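Local atomic coordinates of cycloserine biosynthesis protein DcsG (Streptomyces lavendulae, PDB entry 6JIL), a protein that catalyses the ATP- and magnesium-dependent cyclisation of O-ureido-D-serine to the antibiotic D-cycloserine, as a monomeric ATP-grasp ligase. Residues A[17-22]-A[53-58]; A[3-8]-A[43-48]. All coordinates share one frame; numbering follows the deposited sequence.

Interaction 1 (A[17-22]-A[53-58]); sequences YDMPPL and FRSPWT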
# COMPACT_ATOMS: atom_id res chain seq x y z
N TYR A 17 3.44 11.50 8.69
CA TYR A 17 4.53 11.64 9.67
C TYR A 17 5.90 11.60 9.02
O TYR A 17 6.88 12.05 9.62
CB TYR A 17 4.41 10.54 10.73
CG TYR A 17 2.99 10.38 11.20
CD1 TYR A 17 2.31 9.17 11.05
CD2 TYR A 17 2.28 11.47 11.70
CE1 TYR A 17 0.96 9.06 11.38
CE2 TYR A 17 0.93 11.37 12.03
CZ TYR A 17 0.27 10.17 11.86
OH TYR A 17 -1.07 10.07 12.17
N ASP A 18 5.97 11.10 7.79
CA ASP A 18 7.24 11.00 7.07
C ASP A 18 7.74 12.30 6.44
O ASP A 18 8.95 12.50 6.32
CB ASP A 18 7.12 9.92 5.98
CG ASP A 18 6.86 8.53 6.55
OD1 ASP A 18 6.11 7.76 5.91
OD2 ASP A 18 7.42 8.20 7.63
N MSE A 19 6.84 13.20 6.06
CA MSE A 19 7.27 14.43 5.40
C MSE A 19 8.32 15.27 6.13
O MSE A 19 9.32 15.66 5.54
CB MSE A 19 6.07 15.32 5.06
CG MSE A 19 6.38 16.33 3.96
SE MSE A 19 6.87 15.48 2.26
CE MSE A 19 5.08 15.03 1.66
N PRO A 20 8.11 15.56 7.43
CA PRO A 20 9.10 16.36 8.16
C PRO A 20 10.51 15.75 8.11
O PRO A 20 11.47 16.42 7.71
CB PRO A 20 8.53 16.40 9.58
CG PRO A 20 7.05 16.37 9.35
CD PRO A 20 6.91 15.31 8.25
N PRO A 21 10.66 14.48 8.51
CA PRO A 21 11.99 13.88 8.46
C PRO A 21 12.54 13.70 7.04
O PRO A 21 13.74 13.80 6.81
CB PRO A 21 11.79 12.54 9.18
CG PRO A 21 10.36 12.22 8.92
CD PRO A 21 9.68 13.54 9.10
N LEU A 22 11.65 13.45 6.08
CA LEU A 22 12.07 13.28 4.69
C LEU A 22 12.65 14.57 4.13
O LEU A 22 13.64 14.55 3.39
CB LEU A 22 10.90 12.80 3.81
CG LEU A 22 11.16 12.72 2.29
CD1 LEU A 22 12.44 11.92 2.01
CD2 LEU A 22 9.96 12.08 1.59
N PHE A 53 5.55 10.50 -5.29
CA PHE A 53 4.23 10.46 -4.66
C PHE A 53 4.40 10.01 -3.22
O PHE A 53 4.70 8.85 -2.95
CB PHE A 53 3.32 9.52 -5.44
CG PHE A 53 3.20 9.87 -6.89
CD1 PHE A 53 3.66 9.00 -7.86
CD2 PHE A 53 2.60 11.05 -7.28
CE1 PHE A 53 3.53 9.32 -9.22
CE2 PHE A 53 2.46 11.37 -8.62
CZ PHE A 53 2.93 10.49 -9.59
N ARG A 54 4.19 10.94 -2.30
CA ARG A 54 4.35 10.64 -0.89
C ARG A 54 3.06 10.35 -0.16
O ARG A 54 2.87 9.24 0.35
CB ARG A 54 5.09 11.80 -0.21
CG ARG A 54 6.56 11.89 -0.60
CD ARG A 54 7.24 10.58 -0.30
NE ARG A 54 6.86 10.15 1.04
CZ ARG A 54 6.51 8.91 1.37
NH1 ARG A 54 6.52 7.95 0.45
NH2 ARG A 54 6.10 8.65 2.60
N SER A 55 2.15 11.32 -0.12
CA SER A 55 0.91 11.13 0.60
C SER A 55 -0.35 11.76 0.00
O SER A 55 -1.08 12.46 0.70
CB SER A 55 1.09 11.64 2.02
OG SER A 55 1.56 12.98 2.01
N PRO A 56 -0.63 11.51 -1.29
CA PRO A 56 -1.83 12.06 -1.92
C PRO A 56 -2.89 11.02 -1.58
O PRO A 56 -3.58 10.49 -2.45
CB PRO A 56 -1.46 12.02 -3.39
CG PRO A 56 -0.75 10.71 -3.48
CD PRO A 56 0.13 10.69 -2.25
N TRP A 57 -3.02 10.73 -0.29
CA TRP A 57 -3.91 9.67 0.15
C TRP A 57 -5.41 9.77 -0.08
O TRP A 57 -6.12 8.80 0.15
CB TRP A 57 -3.60 9.33 1.60
CG TRP A 57 -2.18 8.83 1.76
CD1 TRP A 57 -1.46 8.11 0.84
CD2 TRP A 57 -1.31 9.01 2.88
NE1 TRP A 57 -0.20 7.84 1.32
CE2 TRP A 57 -0.09 8.38 2.58
CE3 TRP A 57 -1.46 9.65 4.12
CZ2 TRP A 57 0.99 8.37 3.46
CZ3 TRP A 57 -0.38 9.63 5.01
CH2 TRP A 57 0.83 9.00 4.67
N THR A 58 -5.89 10.92 -0.56
CA THR A 58 -7.31 11.01 -0.84
C THR A 58 -7.57 10.36 -2.20
O THR A 58 -8.70 10.36 -2.69
CB THR A 58 -7.83 12.48 -0.85
OG1 THR A 58 -7.13 13.24 -1.83
CG2 THR A 58 -7.65 13.11 0.52

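Interaction 2 (A[3-8]-A[43-48]); sequences ILALVT and VDWSRF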
# COMPACT_ATOMS: atom_id res chain seq x y z
N ILE A 3 14.86 20.58 -8.74
CA ILE A 3 13.89 20.64 -7.66
C ILE A 3 13.01 19.39 -7.71
O ILE A 3 12.57 18.97 -8.79
CB ILE A 3 13.06 21.95 -7.77
CG1 ILE A 3 13.00 22.66 -6.42
CG2 ILE A 3 11.66 21.65 -8.23
CD1 ILE A 3 12.46 24.08 -6.52
N LEU A 4 12.79 18.79 -6.55
CA LEU A 4 12.01 17.56 -6.42
C LEU A 4 10.64 17.84 -5.82
O LEU A 4 10.53 18.47 -4.77
CB LEU A 4 12.74 16.58 -5.49
CG LEU A 4 12.60 15.07 -5.66
CD1 LEU A 4 12.87 14.40 -4.32
CD2 LEU A 4 11.23 14.70 -6.15
N ALA A 5 9.59 17.38 -6.50
CA ALA A 5 8.23 17.57 -6.01
C ALA A 5 7.84 16.38 -5.15
O ALA A 5 8.02 15.23 -5.56
CB ALA A 5 7.26 17.72 -7.18
N LEU A 6 7.33 16.64 -3.95
CA LEU A 6 6.88 15.57 -3.06
C LEU A 6 5.36 15.75 -3.00
O LEU A 6 4.85 16.69 -2.38
CB LEU A 6 7.51 15.72 -1.67
CG LEU A 6 9.05 15.67 -1.61
CD1 LEU A 6 9.52 15.83 -0.17
CD2 LEU A 6 9.57 14.35 -2.18
N VAL A 7 4.63 14.87 -3.67
CA VAL A 7 3.18 14.98 -3.76
C VAL A 7 2.37 14.53 -2.56
O VAL A 7 2.57 13.45 -2.01
CB VAL A 7 2.65 14.23 -5.01
CG1 VAL A 7 1.16 14.51 -5.20
CG2 VAL A 7 3.43 14.66 -6.24
N THR A 8 1.42 15.37 -2.18
CA THR A 8 0.53 15.11 -1.06
C THR A 8 -0.80 15.79 -1.41
O THR A 8 -1.07 16.07 -2.57
CB THR A 8 1.10 15.76 0.25
OG1 THR A 8 0.29 15.40 1.37
CG2 THR A 8 1.14 17.29 0.12
N VAL A 43 0.07 24.66 -9.70
CA VAL A 43 1.39 24.05 -9.80
C VAL A 43 1.84 23.79 -11.23
O VAL A 43 1.13 23.20 -12.02
CB VAL A 43 1.44 22.71 -9.04
CG1 VAL A 43 2.85 22.14 -9.12
CG2 VAL A 43 1.04 22.92 -7.59
N ASP A 44 3.04 24.26 -11.55
CA ASP A 44 3.59 24.04 -12.88
C ASP A 44 4.52 22.84 -12.73
O ASP A 44 5.69 22.99 -12.39
CB ASP A 44 4.39 25.27 -13.33
CG ASP A 44 5.01 25.09 -14.69
OD1 ASP A 44 4.80 24.01 -15.30
OD2 ASP A 44 5.70 26.02 -15.16
N TRP A 45 3.98 21.65 -12.97
CA TRP A 45 4.75 20.42 -12.82
C TRP A 45 5.94 20.30 -13.76
O TRP A 45 6.84 19.50 -13.54
CB TRP A 45 3.82 19.21 -12.95
CG TRP A 45 2.73 19.24 -11.90
CD1 TRP A 45 1.52 19.88 -11.99
CD2 TRP A 45 2.79 18.68 -10.58
NE1 TRP A 45 0.83 19.76 -10.81
CE2 TRP A 45 1.59 19.03 -9.93
CE3 TRP A 45 3.74 17.92 -9.89
CZ2 TRP A 45 1.31 18.65 -8.60
CZ3 TRP A 45 3.47 17.55 -8.57
CH2 TRP A 45 2.26 17.91 -7.94
N SER A 46 5.95 21.13 -14.80
CA SER A 46 7.04 21.13 -15.77
C SER A 46 8.32 21.68 -15.13
O SER A 46 9.42 21.47 -15.65
CB SER A 46 6.68 21.98 -16.99
OG SER A 46 6.67 23.36 -16.67
N ARG A 47 8.17 22.39 -14.01
CA ARG A 47 9.31 22.98 -13.31
C ARG A 47 10.20 21.97 -12.59
O ARG A 47 11.37 22.26 -12.32
CB ARG A 47 8.85 23.99 -12.26
CG ARG A 47 8.37 25.32 -12.76
CD ARG A 47 8.10 26.24 -11.57
NE ARG A 47 7.16 25.65 -10.62
CZ ARG A 47 7.46 25.31 -9.37
NH1 ARG A 47 8.68 25.50 -8.89
NH2 ARG A 47 6.53 24.76 -8.60
N PHE A 48 9.66 20.81 -12.24
CA PHE A 48 10.42 19.80 -11.51
C PHE A 48 11.29 18.87 -12.34
O PHE A 48 10.99 18.57 -13.50
CB PHE A 48 9.47 18.95 -10.66
CG PHE A 48 8.57 19.76 -9.77
CD1 PHE A 48 7.25 20.00 -10.13
CD2 PHE A 48 9.05 20.30 -8.59
CE1 PHE A 48 6.43 20.77 -9.33
CE2 PHE A 48 8.24 21.07 -7.78
CZ PHE A 48 6.92 21.31 -8.14

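Interaction 1 (A[17-22]-A[53-58])
In both Asp18 and Arg54 the first torsion sets CG beside the backbone N and anti to the carbonyl carbon (chi1 -63° and -70°), which directs the two charged ends to each other. Two further bends, at chi2 and chi3, then fold the arginine chain toward the aspartate. The result is a loose salt bridge, Asp18 OD1 to Arg54 NH2 at 3.4 Å. Asp18 OD1 comes in at the guanidinium edge, near its plane, though the carboxylate itself is turned 47° out of it. Both partners have firmer bonds to one loop: OD1 and OD2 of Asp18 accept from the backbone N of Leu277 and Leu279, and Arg54 NH2 donates to Pro275 O.

Helix 19-28, which follows strand 4-8 in the chain, packs here on the N-terminal parallel sheet of the ATP-grasp enzyme where strand 50-55 runs beside strand 4-8; Met19 and Arg54 both touch Leu6. Asp18 lies about 6 Å, side chain to side chain, from Arg220, inferred to be catalytic.

Apolar groups pack along the arginine chain. Leu22 CD2 rests 3.6 Å from Arg54 CD and 3.7 Å from Arg54 NE, while Phe289 of helix 285-296 touches both residues. Met19, present as selenomethionine, runs past the arginine in the opposite direction, putting its CE 3.7 Å from Arg54 CB and 4.1 Å from Ser55 OG, a hydroxyl hydrogen-bonded to Asp16 and Thr8.

Interaction 2 (A[3-8]-A[43-48])
The crossover from strand 33-37 to strand 50-55, which are parallel to each other and to strand 4-8 between them, passes over that central strand. Its 3-10 turn 45-47 and the residue after it, Phe48, bring two aromatic rings against strand 4-8. Ala5 and Phe48 form the centre of the contact. The Ala5 methyl makes a CH-pi interaction: CB lies 3.4 Å from the centroid of the Phe48 ring and only 8° off the ring normal, so it sits over the middle of one face. The distances to the six ring carbons agree with this, Ala5 CB being 3.4 Å from Phe48 CD2, the nearest, and 3.8 Å from Phe48 CE1, the farthest. Phe48 CG is anti to the carbonyl carbon (chi1 -52°), a setting that turns a ring face to this methyl, while Ile3 O lies at the ring edge, in plane. Ile3 also packs on Phe48 through its CG2 branch, although the modelled separation there is too short to be trusted.

Farther along the strand, Trp45 takes over from Phe48. Its six-membered ring reaches Val7 CG2 through CZ3, at 3.7 Å, and through CH2, at 3.8 Å; the two side chains cross at about a right angle. Ala5 CB is 4.0 Å from Trp45 CZ3, so this one methyl touches both aromatic residues. Beyond the pair, Trp45 meets Phe69 of helix 63-76 edge-to-face, and both Trp45 and Phe48 touch Cys36.

The turn has its own polar bracing, an Asx turn in which Asp44 OD1 accepts from Ser46 N, approached from above the carboxylate plane. No hydrogen bond joins the two segments, so between them the hold is probably dispersion and shape fit, while backbone bonds of Ile3 with Glu49 and of Ala5 with Ala50 fix the neighbouring chain.

Interactions 1 and 2 have centres 14 Å apart and use the same parallel sheet, in which strands 4-8 and 50-55 are neighbours; strand 4-8 and helix 19-28 are consecutive in the chain. Their segments alternate, in the order 3-8, 17-22, 43-48 and 53-58, so each contact spans one segment of the other. They also touch directly: Ser55 N lies 2.9 Å from Val7 O, a probable hydrogen bond between the strands, and Met19 SE packs 3.6 Å from Leu6 CD1. The centre of interaction 2 lies 22 Å from that of the chain and that of interaction 1 13 Å, so the sheet runs from an outlying packing region to the vicinity of the inferred active-site arginines.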